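Local coordinates for uncharacterized protein, cytosolic disulfide reductase DsbM (Pseudomonas aeruginosa PAO1, PDB 5HFI) that probably reduces disulfides in the bacterial cytosol as a thioredoxin-superfamily oxidoreductase, and can form a mixed disulfide with glutathione, at residues Leu7-Trp19 with Gly35-Thr47. Sequence-based numbering, arbitrary orientation.
Sequences LTLHYLYDPLCGW and GLDVRLHGGGMMT. With GSH (glutathione), chain B.
Leu9 is gripped on both sides of its peptide unit, its N donating to Asp37 O and its O accepting from Arg39 N. Strands 8-13 and 37-42 thus run parallel, joined by seven backbone hydrogen bonds from Asp37 N to Leu7 O at one end to Gly43 N to Tyr13 O (3.0 Å) at the other. Strand 182-186 pairs antiparallel with the far edge of 8-13. On one sheet face, His10 and His41 meet rim to rim: ND1 of His10 and NE2 of His41 share a hydrogen bond of 2.8 Å, with the ring planes 33° apart. NE2 of His10 is hydrogen-bonded to Glu186 OE1, which would fix the ring's rotation. Nearby, Thr8 CG2 lies 3.5 Å from Arg39 CG, while Arg39 NE makes a salt bridge to the syn side of Asp37 OD2 at 2.6 Å.

On the reverse face, Tyr13 CG sits between its backbone N and carbonyl carbon (chi1 73°), folding the ring across strand 37-42. Gly42 CA packs over that ring as a CH-pi contact, 3.8 Å from its centroid, and Leu40 CB touches CE2.

Beyond the strands, Asp14 ties two loops together. Its OD2 receives Met45 N at 2.7 Å from above the carboxylate plane, and a water links OD2 to Gly44 N; OD1 takes Leu16 N, closing an Asx turn. Met45 SD reaches GSH CB2 at 3.5 Å, beside the disulfide joining Cys17 to glutathione. Strand 8-13 leads into the CxxC motif at a helix start, and with strand 37-42 forms the beta-alpha-beta unit of the thioredoxin fold.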
# COMPACT_ATOMS: atom_id res chain seq x y z
N LEU A 7 -8.16 -6.27 -19.41
CA LEU A 7 -8.79 -5.76 -18.20
C LEU A 7 -7.75 -5.50 -17.12
O LEU A 7 -7.01 -6.41 -16.73
CB LEU A 7 -9.86 -6.73 -17.70
CG LEU A 7 -10.79 -6.17 -16.62
CD1 LEU A 7 -11.51 -4.96 -17.14
CD2 LEU A 7 -11.79 -7.21 -16.17
N THR A 8 -7.69 -4.27 -16.63
CA THR A 8 -6.66 -3.83 -15.70
C THR A 8 -7.29 -3.21 -14.47
O THR A 8 -8.16 -2.34 -14.58
CB THR A 8 -5.71 -2.83 -16.36
OG1 THR A 8 -5.02 -3.47 -17.45
CG2 THR A 8 -4.70 -2.32 -15.36
N LEU A 9 -6.86 -3.65 -13.29
CA LEU A 9 -7.30 -3.09 -12.02
C LEU A 9 -6.24 -2.13 -11.51
O LEU A 9 -5.12 -2.55 -11.19
CB LEU A 9 -7.57 -4.19 -11.00
CG LEU A 9 -8.01 -3.68 -9.62
CD1 LEU A 9 -9.40 -3.06 -9.70
CD2 LEU A 9 -7.97 -4.79 -8.59
N HIS A 10 -6.58 -0.85 -11.44
CA HIS A 10 -5.68 0.16 -10.91
C HIS A 10 -5.95 0.35 -9.42
O HIS A 10 -7.10 0.50 -9.01
CB HIS A 10 -5.84 1.48 -11.66
CG HIS A 10 -5.54 1.39 -13.12
ND1 HIS A 10 -4.29 1.65 -13.64
CD2 HIS A 10 -6.32 1.07 -14.18
CE1 HIS A 10 -4.31 1.49 -14.95
NE2 HIS A 10 -5.54 1.14 -15.31
N TYR A 11 -4.89 0.33 -8.62
CA TYR A 11 -4.99 0.47 -7.17
C TYR A 11 -4.21 1.70 -6.74
O TYR A 11 -2.97 1.72 -6.81
CB TYR A 11 -4.47 -0.79 -6.47
CG TYR A 11 -4.50 -0.72 -4.95
CD1 TYR A 11 -3.50 -1.31 -4.19
CD2 TYR A 11 -5.53 -0.07 -4.29
CE1 TYR A 11 -3.53 -1.25 -2.81
CE2 TYR A 11 -5.57 -0.01 -2.90
CZ TYR A 11 -4.56 -0.60 -2.17
OH TYR A 11 -4.57 -0.55 -0.80
N LEU A 12 -4.93 2.74 -6.31
CA LEU A 12 -4.33 3.93 -5.72
C LEU A 12 -4.23 3.73 -4.22
O LEU A 12 -5.25 3.56 -3.54
CB LEU A 12 -5.16 5.17 -6.05
CG LEU A 12 -5.00 5.75 -7.46
CD1 LEU A 12 -6.25 6.50 -7.87
CD2 LEU A 12 -3.78 6.67 -7.50
N TYR A 13 -3.01 3.76 -3.69
CA TYR A 13 -2.75 3.38 -2.31
C TYR A 13 -1.77 4.37 -1.68
O TYR A 13 -1.16 5.20 -2.36
CB TYR A 13 -2.15 1.97 -2.23
CG TYR A 13 -0.72 1.94 -2.71
CD1 TYR A 13 0.34 2.02 -1.80
CD2 TYR A 13 -0.41 1.86 -4.06
CE1 TYR A 13 1.65 2.01 -2.23
CE2 TYR A 13 0.90 1.84 -4.50
CZ TYR A 13 1.92 1.92 -3.57
OH TYR A 13 3.23 1.91 -4.00
N ASP A 14 -1.62 4.24 -0.36
CA ASP A 14 -0.48 4.82 0.33
C ASP A 14 -0.08 3.87 1.44
O ASP A 14 -0.96 3.38 2.17
CB ASP A 14 -0.76 6.20 0.91
CG ASP A 14 0.49 6.86 1.44
OD1 ASP A 14 0.80 6.67 2.63
OD2 ASP A 14 1.17 7.53 0.64
N PRO A 15 1.21 3.57 1.59
CA PRO A 15 1.62 2.58 2.60
C PRO A 15 1.27 2.95 4.03
O PRO A 15 1.15 2.05 4.87
CB PRO A 15 3.14 2.48 2.41
CG PRO A 15 3.43 3.11 1.08
CD PRO A 15 2.36 4.13 0.86
N LEU A 16 1.08 4.24 4.34
CA LEU A 16 0.75 4.66 5.69
C LEU A 16 -0.73 4.94 5.88
O LEU A 16 -1.12 5.51 6.91
CB LEU A 16 1.58 5.90 6.07
CG LEU A 16 3.07 5.59 6.24
CD1 LEU A 16 3.90 6.85 6.16
CD2 LEU A 16 3.32 4.89 7.56
N CYS A 17 -1.57 4.57 4.92
CA CYS A 17 -3.01 4.72 5.03
C CYS A 17 -3.59 3.47 5.68
O CYS A 17 -3.45 2.36 5.14
CB CYS A 17 -3.63 4.95 3.65
SG CYS A 17 -5.43 4.93 3.65
N GLY A 18 -4.22 3.64 6.84
CA GLY A 18 -4.76 2.49 7.55
C GLY A 18 -5.81 1.74 6.75
O GLY A 18 -5.88 0.51 6.79
N TRP A 19 -6.63 2.47 5.99
CA TRP A 19 -7.66 1.81 5.21
C TRP A 19 -7.06 1.02 4.05
O TRP A 19 -7.65 0.03 3.62
CB TRP A 19 -8.69 2.83 4.72
CG TRP A 19 -9.65 3.20 5.79
CD1 TRP A 19 -9.74 4.40 6.44
CD2 TRP A 19 -10.65 2.35 6.37
NE1 TRP A 19 -10.74 4.35 7.38
CE2 TRP A 19 -11.31 3.11 7.36
CE3 TRP A 19 -11.05 1.03 6.15
CZ2 TRP A 19 -12.36 2.58 8.12
CZ3 TRP A 19 -12.08 0.51 6.91
CH2 TRP A 19 -12.73 1.29 7.88
N GLY A 35 -6.05 -13.63 -15.75
CA GLY A 35 -6.44 -12.72 -16.80
C GLY A 35 -6.58 -11.28 -16.38
O GLY A 35 -6.81 -10.42 -17.24
N LEU A 36 -6.47 -10.98 -15.09
CA LEU A 36 -6.59 -9.62 -14.58
C LEU A 36 -5.20 -9.05 -14.30
O LEU A 36 -4.42 -9.66 -13.57
CB LEU A 36 -7.44 -9.58 -13.32
CG LEU A 36 -7.64 -8.21 -12.68
CD1 LEU A 36 -8.49 -7.32 -13.58
CD2 LEU A 36 -8.27 -8.33 -11.30
N ASP A 37 -4.92 -7.89 -14.88
CA ASP A 37 -3.69 -7.16 -14.59
C ASP A 37 -3.95 -6.15 -13.48
O ASP A 37 -4.99 -5.48 -13.46
CB ASP A 37 -3.20 -6.44 -15.85
CG ASP A 37 -1.97 -5.60 -15.60
OD1 ASP A 37 -1.12 -6.01 -14.77
OD2 ASP A 37 -1.84 -4.53 -16.22
N VAL A 38 -3.02 -6.06 -12.54
CA VAL A 38 -3.14 -5.16 -11.39
C VAL A 38 -1.96 -4.20 -11.40
O VAL A 38 -0.80 -4.63 -11.38
CB VAL A 38 -3.19 -5.94 -10.06
CG1 VAL A 38 -3.19 -4.98 -8.88
CG2 VAL A 38 -4.42 -6.83 -10.02
N ARG A 39 -2.26 -2.90 -11.42
CA ARG A 39 -1.25 -1.84 -11.41
C ARG A 39 -1.34 -1.07 -10.10
O ARG A 39 -2.44 -0.68 -9.68
CB ARG A 39 -1.44 -0.86 -12.57
CG ARG A 39 -1.67 -1.51 -13.91
CD ARG A 39 -0.38 -1.80 -14.64
NE ARG A 39 -0.65 -2.21 -16.02
CZ ARG A 39 -0.56 -1.39 -17.06
NH1 ARG A 39 -0.22 -0.13 -16.89
NH2 ARG A 39 -0.83 -1.84 -18.28
N LEU A 40 -0.19 -0.82 -9.48
CA LEU A 40 -0.12 -0.07 -8.23
C LEU A 40 0.22 1.39 -8.51
O LEU A 40 1.11 1.69 -9.32
CB LEU A 40 0.91 -0.67 -7.28
CG LEU A 40 0.45 -1.76 -6.29
CD1 LEU A 40 -0.41 -2.82 -6.95
CD2 LEU A 40 1.65 -2.40 -5.61
N HIS A 41 -0.48 2.30 -7.83
CA HIS A 41 -0.24 3.74 -7.96
C HIS A 41 -0.13 4.34 -6.57
O HIS A 41 -1.14 4.54 -5.89
CB HIS A 41 -1.36 4.42 -8.74
CG HIS A 41 -1.67 3.78 -10.05
ND1 HIS A 41 -1.08 4.19 -11.23
CD2 HIS A 41 -2.52 2.78 -10.38
CE1 HIS A 41 -1.56 3.46 -12.23
NE2 HIS A 41 -2.43 2.60 -11.74
N GLY A 42 1.10 4.64 -6.15
CA GLY A 42 1.30 5.30 -4.87
C GLY A 42 1.01 6.78 -4.97
O GLY A 42 1.55 7.48 -5.84
N GLY A 43 0.15 7.28 -4.07
CA GLY A 43 -0.30 8.65 -4.13
C GLY A 43 0.49 9.65 -3.31
O GLY A 43 0.29 10.86 -3.48
N GLY A 44 1.37 9.19 -2.43
CA GLY A 44 2.16 10.09 -1.62
C GLY A 44 1.34 10.87 -0.62
O GLY A 44 1.31 12.11 -0.66
N MET A 45 0.66 10.16 0.29
CA MET A 45 -0.22 10.82 1.25
C MET A 45 0.57 11.71 2.20
O MET A 45 0.21 12.87 2.42
CB MET A 45 -1.01 9.77 2.03
CG MET A 45 -1.91 10.33 3.11
SD MET A 45 -2.91 9.04 3.88
CE MET A 45 -1.75 8.40 5.09
N MET A 46 1.66 11.19 2.76
CA MET A 46 2.46 11.91 3.76
C MET A 46 3.84 12.17 3.18
O MET A 46 4.81 11.47 3.47
CB MET A 46 2.53 11.11 5.06
CG MET A 46 1.18 10.54 5.49
SD MET A 46 1.23 9.71 7.09
CE MET A 46 1.27 11.11 8.20
N THR A 47 3.94 13.21 2.35
CA THR A 47 5.21 13.62 1.77
C THR A 47 5.50 15.10 2.06
O THR A 47 4.64 15.95 1.89
CB THR A 47 5.24 13.40 0.24
OG1 THR A 47 4.19 14.15 -0.38
CG2 THR A 47 5.06 11.92 -0.08
N1 GSH B . -12.13 3.91 2.81
CA1 GSH B . -12.52 4.54 4.06
C1 GSH B . -14.04 4.48 4.20
O11 GSH B . -14.66 5.49 4.65
O12 GSH B . -14.67 3.44 3.88
CB1 GSH B . -12.06 5.99 4.06
CG1 GSH B . -10.74 6.08 3.30
CD1 GSH B . -9.88 7.21 3.87
OE1 GSH B . -10.37 8.05 4.55
N2 GSH B . -8.46 7.24 3.57
CA2 GSH B . -7.63 8.31 4.10
C2 GSH B . -7.69 9.48 3.12
O2 GSH B . -7.29 9.34 2.01
CB2 GSH B . -6.19 7.83 4.26
SG2 GSH B . -6.11 6.20 5.06
N3 GSH B . -8.24 10.75 3.53
CA3 GSH B . -8.31 11.86 2.59
C3 GSH B . -6.90 12.32 2.23
O31 GSH B . -6.58 12.50 1.03
O32 GSH B . -6.05 12.51 3.14
O HOH W 1 2.34 6.49 -1.86